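Local coordinates for protein HTH-type transcriptional repressor Rv2887 (Mycobacterium tuberculosis, PDB 5HSM) that represses the methyltransferase gene htm by binding its promoter, represses several other genes, and binds salicylate, para-aminosalicylic acid and gemfibrozil, at residues Ala39-Glu44 / Ala133-Val138; Ala47-Leu52 / Ala129-Ala134; Leu56-Cys61 / Leu91-Asp96; Gly98-Pro103 / Ala114-Arg119. All coordinates share one frame; numbering follows the deposited sequence.

How the contacts relate
From the N terminus, helix 29-49 supplies the first half of contact 1 and then of contact 2. Both close late in the chain on helix 118-139, contact 2 within contact 1, so the two together zip an antiparallel helix pair over successive turns and share Ala133 and Ala134. Between their halves lie contacts 3 and 4, in series. Contact 3 joins helix 56-67 to helix 84-96, and contact 4 follows at once, pairing what are probably the two legs of the wing before helix 118-139 starts. Leu49 and Val131 of contact 2 pack on Phe59 of contact 3, which links helices 29-49 and 118-139, both reaching the second subunit, to the winged helix-turn-helix.

Contact 1 (Ala39-Glu44 / Ala133-Val138); sequences AVLRPE and AADARV
Glu44 and Arg137 form the polar end of a helix-helix contact in the dimerisation region of this MarR fold, where helices 29-49 and 118-139 run roughly antiparallel, their axes at 141° in these segments.

The charged part is a salt bridge and one bridging water. Arg137 NE donates to Glu44 OE2 over 2.8 Å at 161°, close to the guanidinium plane and nearly in line with the C-O bond, while the carboxylate is turned well away from coplanar. A bend at chi2 (87°) turns the Glu44 carboxylate toward the arginine. Water 1 links Arg137 NH2 to the backbone Glu44 O, donating to that oxygen over 2.7 Å, a second, indirect tie between the helices.

Apolar packing fills the rest. Val138 CG2 sits among three side chains: Leu41 CD1 at 3.9 Å, with the two chains crossing at about a right angle, Glu44 CG at 3.9 Å, and more distantly Val40 CG1. Ala134 CB lies against Glu44 CG at 3.8 Å.

Asp135, a salicylate-binding residue, sets out from its backbone away from helix 29-49, yet its OD1 comes to 4.2 Å from Leu41 CD2. Its carboxylate is held by backbone N atoms of Gly31 and Leu30 of the second subunit. The water bridge is completed by Arg137 NH2, which donates to water 1 over 2.8 Å.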
loop_
_atom_site.group_PDB
_atom_site.type_symbol
_atom_site.label_atom_id
_atom_site.label_comp_id
_atom_site.label_asym_id
_atom_site.label_seq_id
_atom_site.Cartn_x
_atom_site.Cartn_y
_atom_site.Cartn_z
ATOM N N ALA A 39 9.357 -1.113 0.321
ATOM C CA ALA A 39 10.023 -0.480 -0.813
ATOM C C ALA A 39 11.245 -1.276 -1.254
ATOM O O ALA A 39 11.866 -0.965 -2.278
ATOM C CB ALA A 39 10.416 0.946 -0.471
ATOM N N VAL A 40 11.617 -2.281 -0.470
ATOM C CA VAL A 40 12.589 -3.270 -0.954
ATOM C C VAL A 40 11.890 -4.456 -1.627
ATOM O O VAL A 40 12.308 -4.936 -2.696
ATOM C CB VAL A 40 13.492 -3.767 0.200
ATOM C CG1 VAL A 40 14.224 -5.054 -0.174
ATOM C CG2 VAL A 40 14.478 -2.664 0.600
ATOM N N LEU A 41 10.803 -4.918 -1.011
ATOM C CA LEU A 41 10.073 -6.078 -1.514
ATOM C C LEU A 41 9.411 -5.820 -2.859
ATOM O O LEU A 41 9.394 -6.703 -3.723
ATOM C CB LEU A 41 9.006 -6.528 -0.502
ATOM C CG LEU A 41 8.294 -7.844 -0.804
ATOM C CD1 LEU A 41 9.302 -8.975 -1.006
ATOM C CD2 LEU A 41 7.337 -8.196 0.324
ATOM N N ARG A 42 8.860 -4.625 -3.044
ATOM C CA ARG A 42 8.149 -4.336 -4.289
ATOM C C ARG A 42 9.090 -4.389 -5.508
ATOM O O ARG A 42 8.765 -5.047 -6.510
ATOM C CB ARG A 42 7.439 -2.980 -4.221
ATOM C CG ARG A 42 6.389 -2.818 -5.290
ATOM C CD ARG A 42 6.038 -1.357 -5.532
ATOM N NE ARG A 42 5.322 -1.173 -6.799
ATOM C CZ ARG A 42 5.800 -1.468 -8.010
ATOM N NH1 ARG A 42 7.029 -1.951 -8.165
ATOM N NH2 ARG A 42 5.045 -1.261 -9.082
ATOM N N PRO A 43 10.253 -3.721 -5.439
ATOM C CA PRO A 43 11.179 -3.877 -6.572
ATOM C C PRO A 43 11.703 -5.290 -6.741
ATOM O O PRO A 43 11.984 -5.677 -7.869
ATOM C CB PRO A 43 12.341 -2.941 -6.220
ATOM C CG PRO A 43 11.797 -1.987 -5.250
ATOM C CD PRO A 43 10.722 -2.683 -4.499
ATOM N N GLU A 44 11.881 -6.035 -5.654
ATOM C CA GLU A 44 12.353 -7.417 -5.775
ATOM C C GLU A 44 11.340 -8.250 -6.570
ATOM O O GLU A 44 11.703 -9.024 -7.476
ATOM C CB GLU A 44 12.594 -8.034 -4.389
ATOM C CG GLU A 44 13.222 -9.437 -4.409
ATOM C CD GLU A 44 14.738 -9.419 -4.458
ATOM O OE1 GLU A 44 15.337 -8.342 -4.240
ATOM O OE2 GLU A 44 15.334 -10.486 -4.724
ATOM N N ALA A 133 9.636 -17.016 -4.572
ATOM C CA ALA A 133 11.090 -17.044 -4.499
ATOM C C ALA A 133 11.643 -15.655 -4.135
ATOM O O ALA A 133 12.579 -15.552 -3.330
ATOM C CB ALA A 133 11.694 -17.533 -5.817
ATOM N N ALA A 134 11.075 -14.601 -4.717
ATOM C CA ALA A 134 11.491 -13.217 -4.366
ATOM C C ALA A 134 11.327 -12.942 -2.879
ATOM O O ALA A 134 12.203 -12.342 -2.212
ATOM C CB ALA A 134 10.692 -12.201 -5.163
ATOM N N ASP A 135 10.182 -13.375 -2.358
ATOM C CA ASP A 135 9.888 -13.229 -0.935
ATOM C C ASP A 135 10.970 -13.879 -0.083
ATOM O O ASP A 135 11.493 -13.276 0.881
ATOM C CB ASP A 135 8.533 -13.856 -0.622
ATOM C CG ASP A 135 8.006 -13.469 0.759
ATOM O OD1 ASP A 135 7.389 -12.398 0.861
ATOM O OD2 ASP A 135 8.183 -14.247 1.726
ATOM N N ALA A 136 11.310 -15.115 -0.445
ATOM C CA ALA A 136 12.352 -15.837 0.280
ATOM C C ALA A 136 13.708 -15.139 0.190
ATOM O O ALA A 136 14.485 -15.148 1.151
ATOM C CB ALA A 136 12.468 -17.279 -0.244
ATOM N N ARG A 137 14.010 -14.559 -0.969
ATOM C CA ARG A 137 15.281 -13.857 -1.135
ATOM C C ARG A 137 15.390 -12.669 -0.192
ATOM O O ARG A 137 16.469 -12.396 0.350
ATOM C CB ARG A 137 15.468 -13.379 -2.575
ATOM C CG ARG A 137 15.868 -14.495 -3.533
ATOM C CD ARG A 137 16.401 -13.930 -4.828
ATOM N NE ARG A 137 15.404 -13.177 -5.595
ATOM C CZ ARG A 137 14.511 -13.736 -6.406
ATOM N NH1 ARG A 137 14.447 -15.061 -6.530
ATOM N NH2 ARG A 137 13.676 -12.974 -7.091
ATOM N N VAL A 138 14.293 -11.943 -0.010
ATOM C CA VAL A 138 14.352 -10.834 0.958
ATOM C C VAL A 138 14.473 -11.335 2.399
ATOM O O VAL A 138 15.326 -10.861 3.170
ATOM C CB VAL A 138 13.137 -9.904 0.832
ATOM C CG1 VAL A 138 13.149 -8.870 1.945
ATOM C CG2 VAL A 138 13.166 -9.217 -0.532
HETATM O O HOH W 1 14.069 -10.248 -7.639
#

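Contact 2 (Ala47-Leu52 / Ala129-Ala134)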
loop_
_atom_site.group_PDB
_atom_site.type_symbol
_atom_site.label_atom_id
_atom_site.label_comp_id
_atom_site.label_asym_id
_atom_site.label_seq_id
_atom_site.Cartn_x
_atom_site.Cartn_y
_atom_site.Cartn_z
ATOM N N ALA A 47 11.189 -7.055 -10.256
ATOM C CA ALA A 47 12.359 -7.532 -10.986
ATOM C C ALA A 47 12.238 -9.018 -11.299
ATOM O O ALA A 47 12.687 -9.470 -12.356
ATOM C CB ALA A 47 13.631 -7.267 -10.206
ATOM N N ALA A 48 11.643 -9.773 -10.378
ATOM C CA ALA A 48 11.427 -11.204 -10.601
ATOM C C ALA A 48 10.393 -11.465 -11.697
ATOM O O ALA A 48 10.488 -12.446 -12.452
ATOM C CB ALA A 48 10.997 -11.877 -9.308
ATOM N N LEU A 49 9.398 -10.592 -11.782
ATOM C CA LEU A 49 8.344 -10.746 -12.791
ATOM C C LEU A 49 8.757 -10.268 -14.180
ATOM O O LEU A 49 8.227 -10.735 -15.191
ATOM C CB LEU A 49 7.107 -9.987 -12.365
ATOM C CG LEU A 49 6.397 -10.613 -11.165
ATOM C CD1 LEU A 49 5.411 -9.618 -10.622
ATOM C CD2 LEU A 49 5.677 -11.909 -11.579
ATOM N N SER A 50 9.689 -9.328 -14.229
ATOM C CA SER A 50 10.063 -8.741 -15.518
ATOM C C SER A 50 10.446 -9.759 -16.612
ATOM O O SER A 50 9.953 -9.647 -17.727
ATOM C CB SER A 50 11.199 -7.737 -15.326
ATOM O OG SER A 50 11.445 -7.059 -16.545
ATOM N N PRO A 51 11.290 -10.763 -16.307
ATOM C CA PRO A 51 11.641 -11.707 -17.386
ATOM C C PRO A 51 10.456 -12.500 -17.925
ATOM O O PRO A 51 10.549 -13.075 -19.009
ATOM C CB PRO A 51 12.631 -12.658 -16.712
ATOM C CG PRO A 51 13.191 -11.858 -15.565
ATOM C CD PRO A 51 12.035 -11.059 -15.069
ATOM N N LEU A 52 9.364 -12.533 -17.166
ATOM C CA LEU A 52 8.156 -13.221 -17.581
ATOM C C LEU A 52 7.237 -12.294 -18.366
ATOM O O LEU A 52 6.128 -12.682 -18.741
ATOM C CB LEU A 52 7.410 -13.765 -16.363
ATOM C CG LEU A 52 7.802 -15.102 -15.732
ATOM C CD1 LEU A 52 9.272 -15.179 -15.401
ATOM C CD2 LEU A 52 6.972 -15.289 -14.472
ATOM N N ALA A 129 5.163 -18.713 -8.564
ATOM C CA ALA A 129 6.408 -19.323 -8.109
ATOM C C ALA A 129 7.573 -18.321 -8.002
ATOM O O ALA A 129 8.288 -18.291 -6.978
ATOM C CB ALA A 129 6.791 -20.480 -9.038
ATOM N N VAL A 130 7.780 -17.496 -9.031
ATOM C CA VAL A 130 8.903 -16.546 -8.933
ATOM C C VAL A 130 8.661 -15.485 -7.840
ATOM O O VAL A 130 9.610 -14.996 -7.229
ATOM C CB VAL A 130 9.225 -15.837 -10.284
ATOM C CG1 VAL A 130 9.263 -16.854 -11.441
ATOM C CG2 VAL A 130 8.266 -14.701 -10.562
ATOM N N VAL A 131 7.400 -15.143 -7.577
ATOM C CA VAL A 131 7.114 -14.190 -6.496
ATOM C C VAL A 131 7.422 -14.807 -5.118
ATOM O O VAL A 131 8.014 -14.152 -4.251
ATOM C CB VAL A 131 5.659 -13.709 -6.569
ATOM C CG1 VAL A 131 5.285 -12.894 -5.339
ATOM C CG2 VAL A 131 5.452 -12.876 -7.838
ATOM N N ARG A 132 7.052 -16.073 -4.917
ATOM C CA ARG A 132 7.399 -16.742 -3.657
ATOM C C ARG A 132 8.919 -16.797 -3.465
ATOM O O ARG A 132 9.433 -16.629 -2.338
ATOM C CB ARG A 132 6.813 -18.155 -3.609
ATOM C CG ARG A 132 5.292 -18.174 -3.729
ATOM C CD ARG A 132 4.706 -19.542 -3.360
ATOM N NE ARG A 132 4.646 -19.713 -1.910
ATOM C CZ ARG A 132 3.692 -19.196 -1.135
ATOM N NH1 ARG A 132 2.715 -18.474 -1.667
ATOM N NH2 ARG A 132 3.716 -19.394 0.175
ATOM N N ALA A 133 9.636 -17.016 -4.572
ATOM C CA ALA A 133 11.090 -17.044 -4.499
ATOM C C ALA A 133 11.643 -15.655 -4.135
ATOM O O ALA A 133 12.579 -15.552 -3.330
ATOM C CB ALA A 133 11.694 -17.533 -5.817
ATOM N N ALA A 134 11.075 -14.601 -4.717
ATOM C CA ALA A 134 11.491 -13.217 -4.366
ATOM C C ALA A 134 11.327 -12.942 -2.879
ATOM O O ALA A 134 12.203 -12.342 -2.212
ATOM C CB ALA A 134 10.692 -12.201 -5.163
#
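Val130 meets Ala48, Leu49 and Leu52 through a chi1 of -46°, which sets CG1 anti to its own carbonyl carbon and leaves CG2 between the backbone N and that carbon. CG2 thereby faces Ala48 and Leu49, while CG1 comes nearest Leu52. Leu49 has its CG anti to its carbonyl carbon (chi1 -70°), and its CD2 reaches the groove between two successive valines.

CG2 of Val130 has the busier neighbourhood. Val130 CG2 rests 3.7 Å from the carbonyl oxygen Ala48 O and 3.9 Å from Leu49 CD2, and the leucine crosses the valine at a slant. That same Leu49 CD2 also touches Val131 CG2 at 3.9 Å, so one leucine methyl is wedged against both valines. The other Val130 methyl, CG1, meets Leu52 CD2 tip to tip at 4.1 Å. One turn further along helix 118-139, the small side chains of Ala48 and Ala134 come together, CB to CB at 4.2 Å, and Ala48 CB also lies 4.1 Å from Val130 CG2. No hydrogen bond crosses between the segments; methyl packing joins them, and the alanines let the backbones come near, with the CA atoms of Ala48 and Val130 6.1 Å apart.

The contact joins the C-terminal end of helix 29-49, and the 3-10 turn that follows, to the C-terminal half of helix 118-139. Leu49 and Val131 continue onto Phe59 of helix 56-67, Leu49 and Leu52 both touch Ala127, and Val131 packs on Ala25 of the second subunit, placing this three-helix junction beside the dimer interface.

Contact 3 (Leu56-Cys61 / Leu91-Asp96); sequences LPEFVC and LRKLED
The Glu58 carboxylate meets Lys93 through OE2, which sits 3.3 Å from Lys93 CD and 3.4 Å from Lys93 CB, while its OE1 accepts a hydrogen bond from the backbone N of Thr55, just before the helix. The two chains cross at about a right angle. Lys93 leads its amine away, leaving NZ 5.7 Å from Glu58 OE2, so oxygen meets the aliphatic stem and the opposite charges act, if at all, at a distance. The other flat group is the guanidinium of Arg92, on the far side of helix 84-96. Asp96 OD1 lies over the centre of one face, and Glu95 OE1 lies in plane at its edge, accepting a weak bond from NH1; this surface charge network is poorly ordered at the arginine.

Beside the carboxylate, the packing is largely apolar. Cys61 SG, anti to its backbone N (chi1 177°), points into helix 84-96 and sits 3.4 Å from Leu91 CD2 and 3.8 Å from Leu94 CD1. Leu94 lies between Glu58 and Cys61: its CD1 also touches the carbonyl oxygen Glu58 O at 3.6 Å, and its CD2 reaches Glu58 CB at 4.1 Å. No hydrogen bond spans the segments.

With their segment axes at 82°, the two helices cross almost perpendicularly. Helix 84-96 occupies the recognition-helix position of the MarR winged helix-turn-helix. Val90 and Met87 extend its packing on Cys61, whereas Phe59, directed away from that helix, packs on helices 29-49 and 118-139.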
loop_
_atom_site.group_PDB
_atom_site.type_symbol
_atom_site.label_atom_id
_atom_site.label_comp_id
_atom_site.label_asym_id
_atom_site.label_seq_id
_atom_site.Cartn_x
_atom_site.Cartn_y
_atom_site.Cartn_z
ATOM N N LEU A 56 3.926 -5.782 -11.948
ATOM C CA LEU A 56 3.232 -6.179 -10.730
ATOM C C LEU A 56 1.689 -6.104 -10.858
ATOM O O LEU A 56 0.995 -7.055 -10.488
ATOM C CB LEU A 56 3.741 -5.331 -9.558
ATOM C CG LEU A 56 3.435 -5.835 -8.153
ATOM C CD1 LEU A 56 3.762 -7.294 -8.085
ATOM C CD2 LEU A 56 4.272 -5.077 -7.142
ATOM N N PRO A 57 1.136 -4.993 -11.391
ATOM C CA PRO A 57 -0.329 -4.973 -11.531
ATOM C C PRO A 57 -0.883 -6.045 -12.487
ATOM O O PRO A 57 -1.968 -6.610 -12.258
ATOM C CB PRO A 57 -0.602 -3.570 -12.082
ATOM C CG PRO A 57 0.570 -2.757 -11.643
ATOM C CD PRO A 57 1.731 -3.682 -11.728
ATOM N N GLU A 58 -0.140 -6.330 -13.553
ATOM C CA GLU A 58 -0.510 -7.412 -14.461
ATOM C C GLU A 58 -0.537 -8.747 -13.741
ATOM O O GLU A 58 -1.473 -9.538 -13.916
ATOM C CB GLU A 58 0.459 -7.471 -15.657
ATOM C CG GLU A 58 0.213 -6.346 -16.641
ATOM C CD GLU A 58 1.356 -6.140 -17.631
ATOM O OE1 GLU A 58 2.329 -6.926 -17.615
ATOM O OE2 GLU A 58 1.268 -5.174 -18.421
ATOM N N PHE A 59 0.484 -9.006 -12.928
ATOM C CA PHE A 59 0.494 -10.231 -12.143
ATOM C C PHE A 59 -0.693 -10.307 -11.176
ATOM O O PHE A 59 -1.335 -11.345 -11.058
ATOM C CB PHE A 59 1.785 -10.375 -11.352
ATOM C CG PHE A 59 1.735 -11.498 -10.373
ATOM C CD1 PHE A 59 1.617 -12.810 -10.817
ATOM C CD2 PHE A 59 1.758 -11.253 -9.014
ATOM C CE1 PHE A 59 1.541 -13.858 -9.910
ATOM C CE2 PHE A 59 1.684 -12.288 -8.100
ATOM C CZ PHE A 59 1.582 -13.595 -8.549
ATOM N N VAL A 60 -0.977 -9.214 -10.481
ATOM C CA VAL A 60 -2.114 -9.192 -9.551
ATOM C C VAL A 60 -3.432 -9.540 -10.274
ATOM O O VAL A 60 -4.216 -10.393 -9.806
ATOM C CB VAL A 60 -2.207 -7.826 -8.851
ATOM C CG1 VAL A 60 -3.497 -7.702 -8.059
ATOM C CG2 VAL A 60 -0.996 -7.637 -7.917
ATOM N N CYS A 61 -3.657 -8.915 -11.429
ATOM C CA CYS A 61 -4.829 -9.227 -12.253
ATOM C C CYS A 61 -4.873 -10.703 -12.673
ATOM O O CYS A 61 -5.883 -11.389 -12.497
ATOM C CB CYS A 61 -4.852 -8.338 -13.499
ATOM S SG CYS A 61 -6.210 -8.674 -14.651
ATOM N N LEU A 91 -5.631 -5.378 -18.330
ATOM C CA LEU A 91 -6.295 -6.428 -19.070
ATOM C C LEU A 91 -5.944 -6.405 -20.558
ATOM O O LEU A 91 -5.779 -7.449 -21.171
ATOM C CB LEU A 91 -7.809 -6.313 -18.894
ATOM C CG LEU A 91 -8.339 -6.829 -17.557
ATOM C CD1 LEU A 91 -9.807 -6.475 -17.431
ATOM C CD2 LEU A 91 -8.144 -8.338 -17.476
ATOM N N ARG A 92 -5.843 -5.216 -21.137
ATOM C CA ARG A 92 -5.461 -5.094 -22.543
ATOM C C ARG A 92 -4.052 -5.636 -22.751
ATOM O O ARG A 92 -3.810 -6.427 -23.665
ATOM C CB ARG A 92 -5.552 -3.638 -23.014
ATOM C CG ARG A 92 -5.132 -3.420 -24.463
ATOM C CD ARG A 92 -5.964 -4.270 -25.420
ATOM N NE ARG A 92 -5.599 -4.050 -26.818
ATOM C CZ ARG A 92 -5.941 -4.862 -27.815
ATOM N NH1 ARG A 92 -6.655 -5.955 -27.572
ATOM N NH2 ARG A 92 -5.565 -4.582 -29.056
ATOM N N LYS A 93 -3.118 -5.224 -21.897
ATOM C CA LYS A 93 -1.752 -5.723 -22.030
ATOM C C LYS A 93 -1.675 -7.244 -21.845
ATOM O O LYS A 93 -0.898 -7.915 -22.530
ATOM C CB LYS A 93 -0.823 -5.015 -21.046
ATOM C CG LYS A 93 -0.476 -3.602 -21.478
ATOM C CD LYS A 93 0.098 -2.783 -20.336
ATOM C CE LYS A 93 0.139 -1.304 -20.697
ATOM N NZ LYS A 93 0.053 -1.082 -22.169
ATOM N N LEU A 94 -2.491 -7.792 -20.947
ATOM C CA LEU A 94 -2.514 -9.245 -20.770
ATOM C C LEU A 94 -3.131 -9.965 -21.971
ATOM O O LEU A 94 -2.694 -11.063 -22.327
ATOM C CB LEU A 94 -3.261 -9.620 -19.491
ATOM C CG LEU A 94 -2.506 -9.345 -18.188
ATOM C CD1 LEU A 94 -3.402 -9.584 -16.980
ATOM C CD2 LEU A 94 -1.289 -10.232 -18.106
ATOM N N GLU A 95 -4.138 -9.357 -22.595
ATOM C CA GLU A 95 -4.708 -9.921 -23.816
ATOM C C GLU A 95 -3.635 -9.936 -24.895
ATOM O O GLU A 95 -3.462 -10.929 -25.607
ATOM C CB GLU A 95 -5.921 -9.121 -24.296
ATOM C CG GLU A 95 -7.129 -9.181 -23.376
ATOM C CD GLU A 95 -8.145 -8.096 -23.686
ATOM O OE1 GLU A 95 -8.016 -7.456 -24.752
ATOM O OE2 GLU A 95 -9.061 -7.876 -22.861
ATOM N N ASP A 96 -2.905 -8.830 -24.996
ATOM C CA ASP A 96 -1.828 -8.701 -25.974
ATOM C C ASP A 96 -0.792 -9.812 -25.858
ATOM O O ASP A 96 -0.191 -10.223 -26.861
ATOM C CB ASP A 96 -1.119 -7.346 -25.831
ATOM C CG ASP A 96 -1.978 -6.185 -26.269
ATOM O OD1 ASP A 96 -3.057 -6.432 -26.842
ATOM O OD2 ASP A 96 -1.547 -5.022 -26.088
#

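Contact 4 (Gly98-Pro103 / Ala114-Arg119); sequences GAVARP and ATLTAR
Thr117 reaches across to the segment that leaves helix 84-96, and each of its side-chain atoms finds a partner there. Thr117 CB lies 3.6 Å from the carbonyl oxygen Gly98 O. Beyond it, Thr117 OG1 occupies the slot between its own backbone N and carbonyl carbon (chi1 59°) and donates a short bond of 2.6 Å to Gly98 O, tilted out of the carbonyl plane. The same hydroxyl caps the N terminus of helix 118-139 by accepting from Gly120 N, so Thr117, the N-cap, is gripped by two bonds. Thr117 CG2 turns the other way, 3.7 Å from Ala101 N and 3.9 Å from Ala101 CB.

Around this residue the backbones pair as in an antiparallel sheet, through a single bridge, Val100 with Leu116, a non-hydrogen-bonded pair. The flanking bonds are Thr117 N to Ala99 O, 3.1 Å, with the donor well above the carbonyl plane, and Ala101 N to Thr115 O, 2.8 Å, much nearer to straight on the carbonyl. Val100 CG2 and Leu116 CD2 pack at 3.9 Å, their chains crossing at a slant.

Gly98, with positive phi, ends helix 84-96 in a Schellman motif, and Val100 N probably donates to Leu94 O of that helix. The pairing is consistent with the base of a MarR wing, whose tip, residues 104-110, is not modelled. Val100 leans on Leu94 and Glu95, Ala114 on Leu91, and Leu116 on Leu62 and Leu65 of helix 56-67, directly before helix 118-139 sets off.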
loop_
_atom_site.group_PDB
_atom_site.type_symbol
_atom_site.label_atom_id
_atom_site.label_comp_id
_atom_site.label_asym_id
_atom_site.label_seq_id
_atom_site.Cartn_x
_atom_site.Cartn_y
_atom_site.Cartn_z
ATOM N N GLY A 98 -1.467 -12.768 -24.863
ATOM C CA GLY A 98 -2.157 -14.036 -25.061
ATOM C C GLY A 98 -2.452 -14.781 -23.771
ATOM O O GLY A 98 -2.739 -15.988 -23.778
ATOM N N ALA A 99 -2.403 -14.054 -22.658
ATOM C CA ALA A 99 -2.625 -14.636 -21.335
ATOM C C ALA A 99 -4.087 -14.522 -20.909
ATOM O O ALA A 99 -4.606 -15.373 -20.181
ATOM C CB ALA A 99 -1.724 -13.960 -20.314
ATOM N N VAL A 100 -4.734 -13.449 -21.349
ATOM C CA VAL A 100 -6.145 -13.224 -21.079
ATOM C C VAL A 100 -6.920 -13.348 -22.383
ATOM O O VAL A 100 -6.515 -12.780 -23.403
ATOM C CB VAL A 100 -6.372 -11.841 -20.424
ATOM C CG1 VAL A 100 -7.823 -11.394 -20.551
ATOM C CG2 VAL A 100 -5.950 -11.881 -18.956
ATOM N N ALA A 101 -8.024 -14.095 -22.359
ATOM C CA ALA A 101 -8.762 -14.394 -23.588
ATOM C C ALA A 101 -9.444 -13.148 -24.158
ATOM O O ALA A 101 -9.760 -12.217 -23.421
ATOM C CB ALA A 101 -9.787 -15.503 -23.335
ATOM N N ARG A 102 -9.660 -13.134 -25.471
ATOM C CA ARG A 102 -10.251 -11.978 -26.143
ATOM C C ARG A 102 -11.716 -11.801 -25.737
ATOM O O ARG A 102 -12.503 -12.728 -25.819
ATOM C CB ARG A 102 -10.107 -12.119 -27.658
ATOM C CG ARG A 102 -8.672 -12.062 -28.125
ATOM C CD ARG A 102 -8.113 -10.674 -27.877
ATOM N NE ARG A 102 -6.734 -10.579 -28.328
ATOM C CZ ARG A 102 -6.381 -10.307 -29.579
ATOM N NH1 ARG A 102 -7.311 -10.091 -30.502
ATOM N NH2 ARG A 102 -5.098 -10.250 -29.903
ATOM N N PRO A 103 -12.075 -10.603 -25.272
ATOM C CA PRO A 103 -13.363 -10.302 -24.630
ATOM C C PRO A 103 -14.581 -10.498 -25.524
ATOM O O PRO A 103 -15.181 -11.567 -25.468
ATOM C CB PRO A 103 -13.220 -8.831 -24.261
ATOM C CG PRO A 103 -12.195 -8.313 -25.200
ATOM C CD PRO A 103 -11.219 -9.412 -25.367
ATOM N N ALA A 114 -13.708 -11.433 -17.892
ATOM C CA ALA A 114 -12.413 -11.852 -18.425
ATOM C C ALA A 114 -12.025 -13.234 -17.920
ATOM O O ALA A 114 -12.395 -13.646 -16.815
ATOM C CB ALA A 114 -11.333 -10.842 -18.071
ATOM N N THR A 115 -11.276 -13.948 -18.745
ATOM C CA THR A 115 -10.807 -15.279 -18.405
ATOM C C THR A 115 -9.378 -15.471 -18.865
ATOM O O THR A 115 -8.902 -14.770 -19.761
ATOM C CB THR A 115 -11.668 -16.383 -19.053
ATOM O OG1 THR A 115 -11.715 -16.184 -20.473
ATOM C CG2 THR A 115 -13.073 -16.365 -18.497
ATOM N N LEU A 116 -8.705 -16.438 -18.262
ATOM C CA LEU A 116 -7.367 -16.796 -18.695
ATOM C C LEU A 116 -7.415 -17.851 -19.793
ATOM O O LEU A 116 -8.311 -18.709 -19.819
ATOM C CB LEU A 116 -6.550 -17.324 -17.525
ATOM C CG LEU A 116 -6.433 -16.438 -16.289
ATOM C CD1 LEU A 116 -5.396 -17.056 -15.377
ATOM C CD2 LEU A 116 -6.029 -15.024 -16.705
ATOM N N THR A 117 -6.424 -17.789 -20.677
ATOM C CA THR A 117 -6.166 -18.823 -21.677
ATOM C C THR A 117 -5.319 -19.913 -21.038
ATOM O O THR A 117 -4.883 -19.763 -19.893
ATOM C CB THR A 117 -5.407 -18.248 -22.875
ATOM O OG1 THR A 117 -4.164 -17.705 -22.407
ATOM C CG2 THR A 117 -6.206 -17.137 -23.532
ATOM N N ALA A 118 -5.045 -20.990 -21.774
ATOM C CA ALA A 118 -4.099 -21.995 -21.290
ATOM C C ALA A 118 -2.739 -21.352 -20.955
ATOM O O ALA A 118 -2.140 -21.618 -19.900
ATOM C CB ALA A 118 -3.931 -23.121 -22.329
ATOM N N ARG A 119 -2.271 -20.487 -21.850
ATOM C CA ARG A 119 -1.013 -19.771 -21.638
ATOM C C ARG A 119 -1.082 -18.898 -20.392
ATOM O O ARG A 119 -0.122 -18.812 -19.618
ATOM C CB ARG A 119 -0.674 -18.914 -22.855
ATOM C CG ARG A 119 0.605 -18.093 -22.697
ATOM C CD ARG A 119 0.915 -17.299 -23.959
ATOM N NE ARG A 119 1.060 -18.168 -25.124
ATOM C CZ ARG A 119 1.485 -17.753 -26.312
ATOM N NH1 ARG A 119 1.810 -16.477 -26.488
ATOM N NH2 ARG A 119 1.587 -18.611 -27.320
#